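Local coordinates for protein 7,8-dihydro-6-hydroxymethylpterin pyrophosphokinase-dihydropteroate synthase (Plasmodium falciparum, PDB 6JWS) that probably transfers diphosphate from ATP to 6-hydroxymethyl-7,8-dihydropterin, then joins the product to 4-aminobenzoate to give 7,8-dihydropteroate on the folate pathway, at residues V41-L45 / V170-V174; Y53-P59 / S161-L166; E102-C107 / F561-N565. The protein carries 1 engineered substitution. One frame throughout, in Å; residues are numbered along the deposited sequence.

Interactions 1 and 2 both use strand 163-172, at its two ends, with centres about 24 Å apart; both are largely buried in the pyrophosphokinase half. Interaction 2 is sheet pairing with strand 46-57, held by four backbone bonds and a carboxylate among tyrosines. Interaction 1 is helix-to-strand packing, valines and a leucine beside a calcium site, with one doubtfully short polar contact. Interaction 3 is only partly buried and differs in kind: a loop of the kinase half meets helix 547-564 of the synthase half through an asparagine amide. Its centre lies about 15 Å from that of interaction 1.

Interaction 1: residues V41-L45 / V170-V174; sequences VEKYL and VKTFV. With CA (calcium ion), chain L.
The last turn of helix 30-44 comes up against the end of strand 163-172 with L45 and T172 closest, their CA atoms 5.5 Å apart; L45, the first residue past the helix, still gives its N-H to V41 O. One turn earlier in the helix, V41 and V170 meet by one methyl each, CG1 to CG2 at 3.6 Å, their side chains crossing obliquely. L45 CG lies beside its own backbone N (chi1 -68°), which carries CD2 to V174 CG2 at 4.2 Å, while helix 177-190 touches the same leucine through V183 and I184. T172 OG1 lies implausibly close to L45 O, and the bond it would donate there is doubtful. This is a helix packed on the central antiparallel sheet of the pyrophosphokinase domain, strand 163-172 lying between strands 16-24 and 46-57. F173 sits just beyond the strand and lays its ring across the L45 carbonyl: L45 O stands 3.5 Å above the plane, over the ring centre, whereas Y44 O approaches at the edge, 3.4 Å from F173 CE1. Y97 stacks with the same ring. At the same turn, E42 binds a calcium ion twice, through its backbone O at 2.2 Å and through OE1 at 2.5 Å. The bend at chi2 (-52°) helps fold the carboxylate back to the metal, and E42 OE2 accepts a hydrogen bond from I48 N. G46 and E99 bind the same ion along with two waters, one of which lies in the ring plane of F173, at its edge.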
loop_
_atom_site.group_PDB
_atom_site.type_symbol
_atom_site.label_atom_id
_atom_site.label_comp_id
_atom_site.label_asym_id
_atom_site.label_seq_id
_atom_site.Cartn_x
_atom_site.Cartn_y
_atom_site.Cartn_z
ATOM N N VAL B 41 29.172 -32.574 6.362
ATOM C CA VAL B 41 30.316 -31.682 6.199
ATOM C C VAL B 41 30.922 -31.347 7.571
ATOM O O VAL B 41 32.141 -31.396 7.732
ATOM C CB VAL B 41 29.940 -30.418 5.389
ATOM C CG1 VAL B 41 31.026 -29.348 5.428
ATOM C CG2 VAL B 41 29.552 -30.739 3.947
ATOM N N GLU B 42 30.074 -30.980 8.552
ATOM C CA GLU B 42 30.516 -30.641 9.903
ATOM C C GLU B 42 31.234 -31.829 10.543
ATOM O O GLU B 42 32.172 -31.633 11.312
ATOM C CB GLU B 42 29.327 -30.411 10.847
ATOM C CG GLU B 42 29.114 -28.989 11.328
ATOM C CD GLU B 42 30.248 -28.195 11.960
ATOM O OE1 GLU B 42 31.112 -28.780 12.647
ATOM O OE2 GLU B 42 30.247 -26.964 11.775
ATOM N N LYS B 43 30.729 -33.044 10.271
ATOM C CA LYS B 43 31.217 -34.288 10.856
ATOM C C LYS B 43 32.567 -34.689 10.257
ATOM O O LYS B 43 33.514 -34.938 10.997
ATOM C CB LYS B 43 30.162 -35.385 10.672
ATOM C CG LYS B 43 30.429 -36.697 11.399
ATOM C CD LYS B 43 29.275 -37.672 11.251
ATOM C CE LYS B 43 29.439 -38.955 12.041
ATOM N NZ LYS B 43 29.794 -38.697 13.455
ATOM N N TYR B 44 32.658 -34.700 8.918
ATOM C CA TYR B 44 33.756 -35.349 8.217
ATOM C C TYR B 44 34.784 -34.373 7.645
ATOM O O TYR B 44 35.842 -34.817 7.212
ATOM C CB TYR B 44 33.230 -36.277 7.118
ATOM C CG TYR B 44 32.465 -37.490 7.593
ATOM C CD1 TYR B 44 32.910 -38.259 8.664
ATOM C CD2 TYR B 44 31.311 -37.899 6.941
ATOM C CE1 TYR B 44 32.207 -39.377 9.090
ATOM C CE2 TYR B 44 30.599 -39.018 7.350
ATOM C CZ TYR B 44 31.053 -39.760 8.427
ATOM O OH TYR B 44 30.356 -40.867 8.819
ATOM N N LEU B 45 34.509 -33.061 7.633
ATOM C CA LEU B 45 35.394 -32.150 6.916
ATOM C C LEU B 45 36.007 -31.077 7.809
ATOM O O LEU B 45 37.086 -30.591 7.506
ATOM C CB LEU B 45 34.662 -31.510 5.730
ATOM C CG LEU B 45 34.311 -32.463 4.591
ATOM C CD1 LEU B 45 33.651 -31.700 3.442
ATOM C CD2 LEU B 45 35.568 -33.182 4.112
ATOM N N VAL B 170 34.126 -23.730 5.107
ATOM C CA VAL B 170 34.595 -24.762 6.021
ATOM C C VAL B 170 36.046 -24.471 6.405
ATOM O O VAL B 170 36.898 -24.213 5.550
ATOM C CB VAL B 170 34.438 -26.167 5.401
ATOM C CG1 VAL B 170 34.789 -27.267 6.384
ATOM C CG2 VAL B 170 33.019 -26.398 4.919
ATOM N N LYS B 171 36.313 -24.479 7.714
ATOM C CA LYS B 171 37.682 -24.582 8.209
ATOM C C LYS B 171 37.975 -26.075 8.329
ATOM O O LYS B 171 37.316 -26.766 9.110
ATOM C CB LYS B 171 37.838 -23.789 9.507
ATOM C CG LYS B 171 39.195 -23.822 10.205
ATOM C CD LYS B 171 39.072 -23.455 11.704
ATOM C CE LYS B 171 39.345 -22.003 12.070
ATOM N NZ LYS B 171 38.684 -21.606 13.344
ATOM N N THR B 172 38.897 -26.565 7.480
ATOM C CA THR B 172 39.045 -27.995 7.231
ATOM C C THR B 172 40.425 -28.502 7.648
ATOM O O THR B 172 41.414 -27.770 7.625
ATOM C CB THR B 172 38.659 -28.361 5.789
ATOM O OG1 THR B 172 38.390 -29.761 5.768
ATOM C CG2 THR B 172 39.712 -28.027 4.756
ATOM N N PHE B 173 40.462 -29.780 8.033
ATOM C CA PHE B 173 41.691 -30.433 8.478
ATOM C C PHE B 173 42.261 -31.270 7.332
ATOM O O PHE B 173 43.374 -31.791 7.428
ATOM C CB PHE B 173 41.447 -31.269 9.745
ATOM C CG PHE B 173 40.133 -32.010 9.771
ATOM C CD1 PHE B 173 39.859 -33.012 8.846
ATOM C CD2 PHE B 173 39.149 -31.686 10.701
ATOM C CE1 PHE B 173 38.641 -33.679 8.856
ATOM C CE2 PHE B 173 37.931 -32.357 10.712
ATOM C CZ PHE B 173 37.679 -33.360 9.797
ATOM N N VAL B 174 41.474 -31.398 6.254
ATOM C CA VAL B 174 41.889 -32.118 5.063
ATOM C C VAL B 174 43.033 -31.348 4.411
ATOM O O VAL B 174 43.054 -30.122 4.456
ATOM C CB VAL B 174 40.700 -32.366 4.121
ATOM C CG1 VAL B 174 41.139 -32.990 2.810
ATOM C CG2 VAL B 174 39.662 -33.249 4.793
HETATM CA CA CA L . 33.047 -30.349 12.894
HETATM O O HOH W 1 34.614 -29.011 13.447
HETATM O O HOH W 2 34.870 -31.928 13.194
#

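Interaction 2: residues Y53-P59 / S161-L166; sequences YLYETVP and SYFYNL
T57 CG2 meets F163 CB at 3.8 Å on one face of the sheet, and L54 CD2 comes to 4.3 Å from Y164 CB. Farther out, the poorly ordered P59 has its CG near F163 CE1, 3.5 Å away, the two side chains crossing at about a right angle. On the face of E56 and Y164, E56 CB and CG lie alongside the tyrosine, nearest its CE2, with OE1 at the ring edge; E56 CG also touches CD1 of the less ordered Y162, from just before the strand, at 3.7 Å. The extended chain, CG anti to the backbone N, carries the carboxylate out between the two tyrosines. This group stacks over one face of Y162, the planes 28° apart, but stands steeply, 77°, to the ring of Y164 beside it. V58 CG2 reaches Y162 from a neighbouring position, its side chain running alongside. At the polar end, Y164 OH donates to E56 OE1 over 2.6 Å; the oxygen is met on its anti side, 32° out of the carboxylate plane. Y384 OH is a second partner of this oxygen, so two hydroxyls grip one buried carboxylate atom.

The backbones pair antiparallel, with strand axes 4.7 Å apart at closest. Y55 and N165 form a hydrogen-bonded pair, as do T57 and F163, in which F163 N donates to T57 O at 2.8 Å; E56 and Y164 between them are a non-hydrogen-bonded pair.

In the central sheet of the pyrophosphokinase domain, strand 372-377 pairs along the far edge of 46-57, and strand 16-24 along the far edge of 163-172. Helix 327-336 packs on the Y55, T57 and N165 face, while helix 30-44 lies against L54, Y164 and L166.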
loop_
_atom_site.group_PDB
_atom_site.type_symbol
_atom_site.label_atom_id
_atom_site.label_comp_id
_atom_site.label_asym_id
_atom_site.label_seq_id
_atom_site.Cartn_x
_atom_site.Cartn_y
_atom_site.Cartn_z
ATOM N N TYR B 53 22.259 -17.656 2.128
ATOM C CA TYR B 53 20.874 -18.074 2.070
ATOM C C TYR B 53 20.752 -19.339 1.220
ATOM O O TYR B 53 21.636 -19.708 0.457
ATOM C CB TYR B 53 19.957 -16.934 1.601
ATOM C CG TYR B 53 19.808 -15.858 2.647
ATOM C CD1 TYR B 53 18.960 -16.035 3.737
ATOM C CD2 TYR B 53 20.578 -14.697 2.595
ATOM C CE1 TYR B 53 18.870 -15.071 4.732
ATOM C CE2 TYR B 53 20.509 -13.730 3.585
ATOM C CZ TYR B 53 19.645 -13.920 4.660
ATOM O OH TYR B 53 19.596 -12.994 5.678
ATOM N N LEU B 54 19.600 -19.977 1.342
ATOM C CA LEU B 54 19.139 -20.982 0.410
ATOM C C LEU B 54 18.488 -20.247 -0.757
ATOM O O LEU B 54 17.872 -19.205 -0.547
ATOM C CB LEU B 54 18.080 -21.778 1.170
ATOM C CG LEU B 54 18.251 -23.280 1.108
ATOM C CD1 LEU B 54 17.471 -23.952 2.237
ATOM C CD2 LEU B 54 17.770 -23.775 -0.255
ATOM N N TYR B 55 18.603 -20.806 -1.974
ATOM C CA TYR B 55 18.041 -20.157 -3.153
ATOM C C TYR B 55 17.372 -21.167 -4.072
ATOM O O TYR B 55 17.889 -22.254 -4.291
ATOM C CB TYR B 55 19.113 -19.402 -3.933
ATOM C CG TYR B 55 19.642 -18.182 -3.227
ATOM C CD1 TYR B 55 19.007 -16.950 -3.348
ATOM C CD2 TYR B 55 20.763 -18.264 -2.414
ATOM C CE1 TYR B 55 19.500 -15.827 -2.701
ATOM C CE2 TYR B 55 21.273 -17.151 -1.777
ATOM C CZ TYR B 55 20.634 -15.932 -1.916
ATOM O OH TYR B 55 21.134 -14.842 -1.259
ATOM N N GLU B 56 16.222 -20.779 -4.619
ATOM C CA GLU B 56 15.619 -21.538 -5.697
ATOM C C GLU B 56 16.002 -20.887 -7.022
ATOM O O GLU B 56 15.707 -19.714 -7.265
ATOM C CB GLU B 56 14.114 -21.591 -5.539
ATOM C CG GLU B 56 13.412 -22.072 -6.796
ATOM C CD GLU B 56 11.928 -22.100 -6.538
ATOM O OE1 GLU B 56 11.483 -23.012 -5.809
ATOM O OE2 GLU B 56 11.236 -21.174 -6.997
ATOM N N THR B 57 16.658 -21.690 -7.859
ATOM C CA THR B 57 17.426 -21.221 -8.997
ATOM C C THR B 57 16.856 -21.799 -10.294
ATOM O O THR B 57 16.543 -22.987 -10.382
ATOM C CB THR B 57 18.899 -21.578 -8.766
ATOM O OG1 THR B 57 19.498 -20.420 -8.186
ATOM C CG2 THR B 57 19.638 -21.986 -10.020
ATOM N N VAL B 58 16.721 -20.932 -11.298
ATOM C CA VAL B 58 16.437 -21.357 -12.662
ATOM C C VAL B 58 17.752 -21.332 -13.442
ATOM O O VAL B 58 18.444 -20.313 -13.445
ATOM C CB VAL B 58 15.364 -20.469 -13.329
ATOM C CG1 VAL B 58 15.250 -20.741 -14.824
ATOM C CG2 VAL B 58 14.005 -20.627 -12.662
ATOM N N PRO B 59 18.147 -22.445 -14.111
ATOM C CA PRO B 59 19.411 -22.492 -14.856
ATOM C C PRO B 59 19.568 -21.409 -15.926
ATOM O O PRO B 59 18.610 -20.724 -16.289
ATOM C CB PRO B 59 19.431 -23.900 -15.470
ATOM C CG PRO B 59 18.496 -24.700 -14.594
ATOM C CD PRO B 59 17.419 -23.724 -14.161
ATOM N N SER B 161 13.936 -27.958 -14.680
ATOM C CA SER B 161 13.900 -28.176 -13.208
ATOM C C SER B 161 14.422 -26.945 -12.464
ATOM O O SER B 161 15.196 -26.157 -13.005
ATOM C CB SER B 161 14.677 -29.412 -12.824
ATOM O OG SER B 161 14.094 -30.572 -13.399
ATOM N N TYR B 162 13.981 -26.801 -11.210
ATOM C CA TYR B 162 14.533 -25.818 -10.294
ATOM C C TYR B 162 15.737 -26.416 -9.569
ATOM O O TYR B 162 15.765 -27.613 -9.276
ATOM C CB TYR B 162 13.480 -25.409 -9.264
ATOM C CG TYR B 162 12.281 -24.662 -9.795
ATOM C CD1 TYR B 162 12.365 -23.322 -10.144
ATOM C CD2 TYR B 162 11.047 -25.286 -9.905
ATOM C CE1 TYR B 162 11.259 -22.626 -10.606
ATOM C CE2 TYR B 162 9.932 -24.605 -10.369
ATOM C CZ TYR B 162 10.039 -23.270 -10.719
ATOM O OH TYR B 162 8.948 -22.585 -11.172
ATOM N N PHE B 163 16.725 -25.566 -9.275
ATOM C CA PHE B 163 17.844 -25.953 -8.431
ATOM C C PHE B 163 17.729 -25.253 -7.075
ATOM O O PHE B 163 17.273 -24.109 -6.989
ATOM C CB PHE B 163 19.173 -25.636 -9.120
ATOM C CG PHE B 163 19.564 -26.572 -10.238
ATOM C CD1 PHE B 163 18.936 -26.509 -11.476
ATOM C CD2 PHE B 163 20.579 -27.502 -10.059
ATOM C CE1 PHE B 163 19.299 -27.371 -12.501
ATOM C CE2 PHE B 163 20.951 -28.357 -11.089
ATOM C CZ PHE B 163 20.307 -28.292 -12.307
ATOM N N TYR B 164 18.146 -25.973 -6.027
ATOM C CA TYR B 164 18.184 -25.493 -4.657
ATOM C C TYR B 164 19.634 -25.534 -4.208
ATOM O O TYR B 164 20.279 -26.582 -4.263
ATOM C CB TYR B 164 17.203 -26.263 -3.764
ATOM C CG TYR B 164 15.796 -26.118 -4.276
ATOM C CD1 TYR B 164 15.295 -26.987 -5.242
ATOM C CD2 TYR B 164 15.012 -25.042 -3.896
ATOM C CE1 TYR B 164 14.032 -26.815 -5.787
ATOM C CE2 TYR B 164 13.746 -24.859 -4.429
ATOM C CZ TYR B 164 13.261 -25.739 -5.386
ATOM O OH TYR B 164 12.020 -25.561 -5.930
ATOM N N ASN B 165 20.119 -24.373 -3.767
ATOM C CA ASN B 165 21.541 -24.105 -3.706
ATOM C C ASN B 165 21.883 -23.414 -2.395
ATOM O O ASN B 165 21.150 -22.550 -1.936
ATOM C CB ASN B 165 21.919 -23.115 -4.810
ATOM C CG ASN B 165 23.108 -23.574 -5.614
ATOM O OD1 ASN B 165 23.027 -24.588 -6.315
ATOM N ND2 ASN B 165 24.204 -22.830 -5.525
ATOM N N LEU B 166 23.072 -23.709 -1.889
ATOM C CA LEU B 166 23.581 -23.077 -0.690
ATOM C C LEU B 166 25.098 -23.203 -0.721
ATOM O O LEU B 166 25.598 -24.268 -1.061
ATOM C CB LEU B 166 22.964 -23.836 0.495
ATOM C CG LEU B 166 23.660 -23.677 1.840
ATOM C CD1 LEU B 166 23.392 -22.289 2.369
ATOM C CD2 LEU B 166 23.126 -24.702 2.814
#

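Interaction 3: residues E102-C107 / F561-N565; sequences ELIDKC and FLVLN
N565 turns its side-chain amide toward I104 and pairs with both the N-H and the C=O along one edge of its backbone, accepting one bond and donating the other. The contact joins the two enzyme halves: N565 closes helix 547-564 of the TIM-barrel synthase, and 102-107 is a loop of the pyrophosphokinase side, leading into helix 108-114. I104 N donates to N565 OD1 at 2.9 Å, in the carbonyl plane and on a lone pair, while N565 ND2 donates a hydrogen bond to I104 O at 2.8 Å. The second N-H of ND2 goes back to F561 O, which fixes the rotation of the amide. ND2 also lies 3.5 Å above the F561 ring, offset toward its rim.

The hydrophobic side chains flank this amide. L564 CG sits opposite its backbone N (chi1 178°), placing CD2 against the D105-K106 peptide and CG 3.9 Å from I104 CD1, the two chains crossing at about a right angle. F561 presents its ring edge to L103 CD1 and D105 CA. L103 CD2 lies over one face of the N565 amide, 3.6 Å from OD1. A water donates both to E102 O and, at 2.6 Å, to N565 OD1.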
loop_
_atom_site.group_PDB
_atom_site.type_symbol
_atom_site.label_atom_id
_atom_site.label_comp_id
_atom_site.label_asym_id
_atom_site.label_seq_id
_atom_site.Cartn_x
_atom_site.Cartn_y
_atom_site.Cartn_z
ATOM N N GLU B 102 32.180 -25.740 20.833
ATOM C CA GLU B 102 32.612 -24.513 21.486
ATOM C C GLU B 102 32.357 -23.300 20.590
ATOM O O GLU B 102 32.478 -23.389 19.366
ATOM C CB GLU B 102 34.118 -24.550 21.746
ATOM C CG GLU B 102 34.521 -25.297 23.004
ATOM C CD GLU B 102 35.954 -25.043 23.463
ATOM O OE1 GLU B 102 36.750 -24.489 22.663
ATOM O OE2 GLU B 102 36.279 -25.400 24.625
ATOM N N LEU B 103 32.088 -22.155 21.232
ATOM C CA LEU B 103 31.847 -20.893 20.552
ATOM C C LEU B 103 33.179 -20.231 20.232
ATOM O O LEU B 103 34.085 -20.255 21.054
ATOM C CB LEU B 103 31.030 -19.956 21.451
ATOM C CG LEU B 103 29.550 -20.277 21.617
ATOM C CD1 LEU B 103 28.879 -19.185 22.431
ATOM C CD2 LEU B 103 28.856 -20.478 20.275
ATOM N N ILE B 104 33.242 -19.589 19.059
ATOM C CA ILE B 104 34.358 -18.756 18.645
ATOM C C ILE B 104 33.817 -17.368 18.300
ATOM O O ILE B 104 32.660 -17.228 17.889
ATOM C CB ILE B 104 35.061 -19.413 17.442
ATOM C CG1 ILE B 104 34.146 -19.467 16.210
ATOM C CG2 ILE B 104 35.593 -20.799 17.816
ATOM C CD1 ILE B 104 34.830 -19.943 14.949
ATOM N N ASP B 105 34.650 -16.340 18.488
ATOM C CA ASP B 105 34.279 -14.999 18.078
ATOM C C ASP B 105 35.148 -14.545 16.905
ATOM O O ASP B 105 34.982 -13.443 16.395
ATOM C CB ASP B 105 34.264 -14.014 19.252
ATOM C CG ASP B 105 35.595 -13.842 19.968
ATOM O OD1 ASP B 105 36.597 -14.468 19.527
ATOM O OD2 ASP B 105 35.613 -13.094 20.982
ATOM N N LYS B 106 36.060 -15.410 16.459
ATOM C CA LYS B 106 36.913 -15.083 15.333
ATOM C C LYS B 106 37.621 -16.344 14.862
ATOM O O LYS B 106 37.696 -17.337 15.579
ATOM C CB LYS B 106 37.927 -13.993 15.694
ATOM C CG LYS B 106 38.625 -13.349 14.501
ATOM C CD LYS B 106 39.240 -11.979 14.773
ATOM C CE LYS B 106 39.660 -11.283 13.492
ATOM N NZ LYS B 106 40.168 -9.910 13.727
ATOM N N CYS B 107 38.139 -16.278 13.637
ATOM C CA CYS B 107 38.869 -17.382 13.053
ATOM C C CYS B 107 39.944 -16.819 12.129
ATOM O O CYS B 107 39.648 -16.409 11.008
ATOM C CB CYS B 107 37.907 -18.296 12.313
ATOM S SG CYS B 107 38.765 -19.533 11.317
ATOM N N PHE B 561 27.876 -13.342 13.997
ATOM C CA PHE B 561 28.358 -14.181 15.086
ATOM C C PHE B 561 27.715 -15.562 15.021
ATOM O O PHE B 561 28.417 -16.562 15.068
ATOM C CB PHE B 561 28.095 -13.538 16.444
ATOM C CG PHE B 561 28.527 -14.372 17.626
ATOM C CD1 PHE B 561 29.874 -14.548 17.916
ATOM C CD2 PHE B 561 27.593 -14.939 18.483
ATOM C CE1 PHE B 561 30.277 -15.274 19.030
ATOM C CE2 PHE B 561 28.000 -15.660 19.599
ATOM C CZ PHE B 561 29.339 -15.843 19.864
ATOM N N LEU B 562 26.392 -15.627 14.876
ATOM C CA LEU B 562 25.738 -16.922 14.789
ATOM C C LEU B 562 26.270 -17.698 13.587
ATOM O O LEU B 562 26.528 -18.898 13.680
ATOM C CB LEU B 562 24.218 -16.741 14.694
ATOM C CG LEU B 562 23.497 -16.802 16.038
ATOM C CD1 LEU B 562 23.772 -15.568 16.886
ATOM C CD2 LEU B 562 22.003 -17.012 15.840
ATOM N N VAL B 563 26.413 -17.009 12.455
ATOM C CA VAL B 563 26.826 -17.664 11.224
ATOM C C VAL B 563 28.273 -18.168 11.348
ATOM O O VAL B 563 28.588 -19.263 10.879
ATOM C CB VAL B 563 26.581 -16.736 10.010
ATOM C CG1 VAL B 563 27.523 -16.995 8.855
ATOM C CG2 VAL B 563 25.119 -16.762 9.557
ATOM N N LEU B 564 29.144 -17.393 12.014
ATOM C CA LEU B 564 30.505 -17.843 12.276
ATOM C C LEU B 564 30.467 -19.157 13.057
ATOM O O LEU B 564 31.377 -19.969 12.972
ATOM C CB LEU B 564 31.218 -16.776 13.109
ATOM C CG LEU B 564 32.662 -17.086 13.523
ATOM C CD1 LEU B 564 33.582 -17.205 12.300
ATOM C CD2 LEU B 564 33.179 -15.976 14.440
ATOM N N ASN B 565 29.390 -19.370 13.814
ATOM C CA ASN B 565 29.348 -20.504 14.717
ATOM C C ASN B 565 28.528 -21.620 14.080
ATOM O O ASN B 565 28.092 -22.535 14.769
ATOM C CB ASN B 565 28.927 -20.061 16.126
ATOM C CG ASN B 565 30.098 -19.456 16.869
ATOM O OD1 ASN B 565 30.942 -20.204 17.377
ATOM N ND2 ASN B 565 30.180 -18.130 16.920
HETATM O O HOH W 3 30.727 -22.766 17.429
#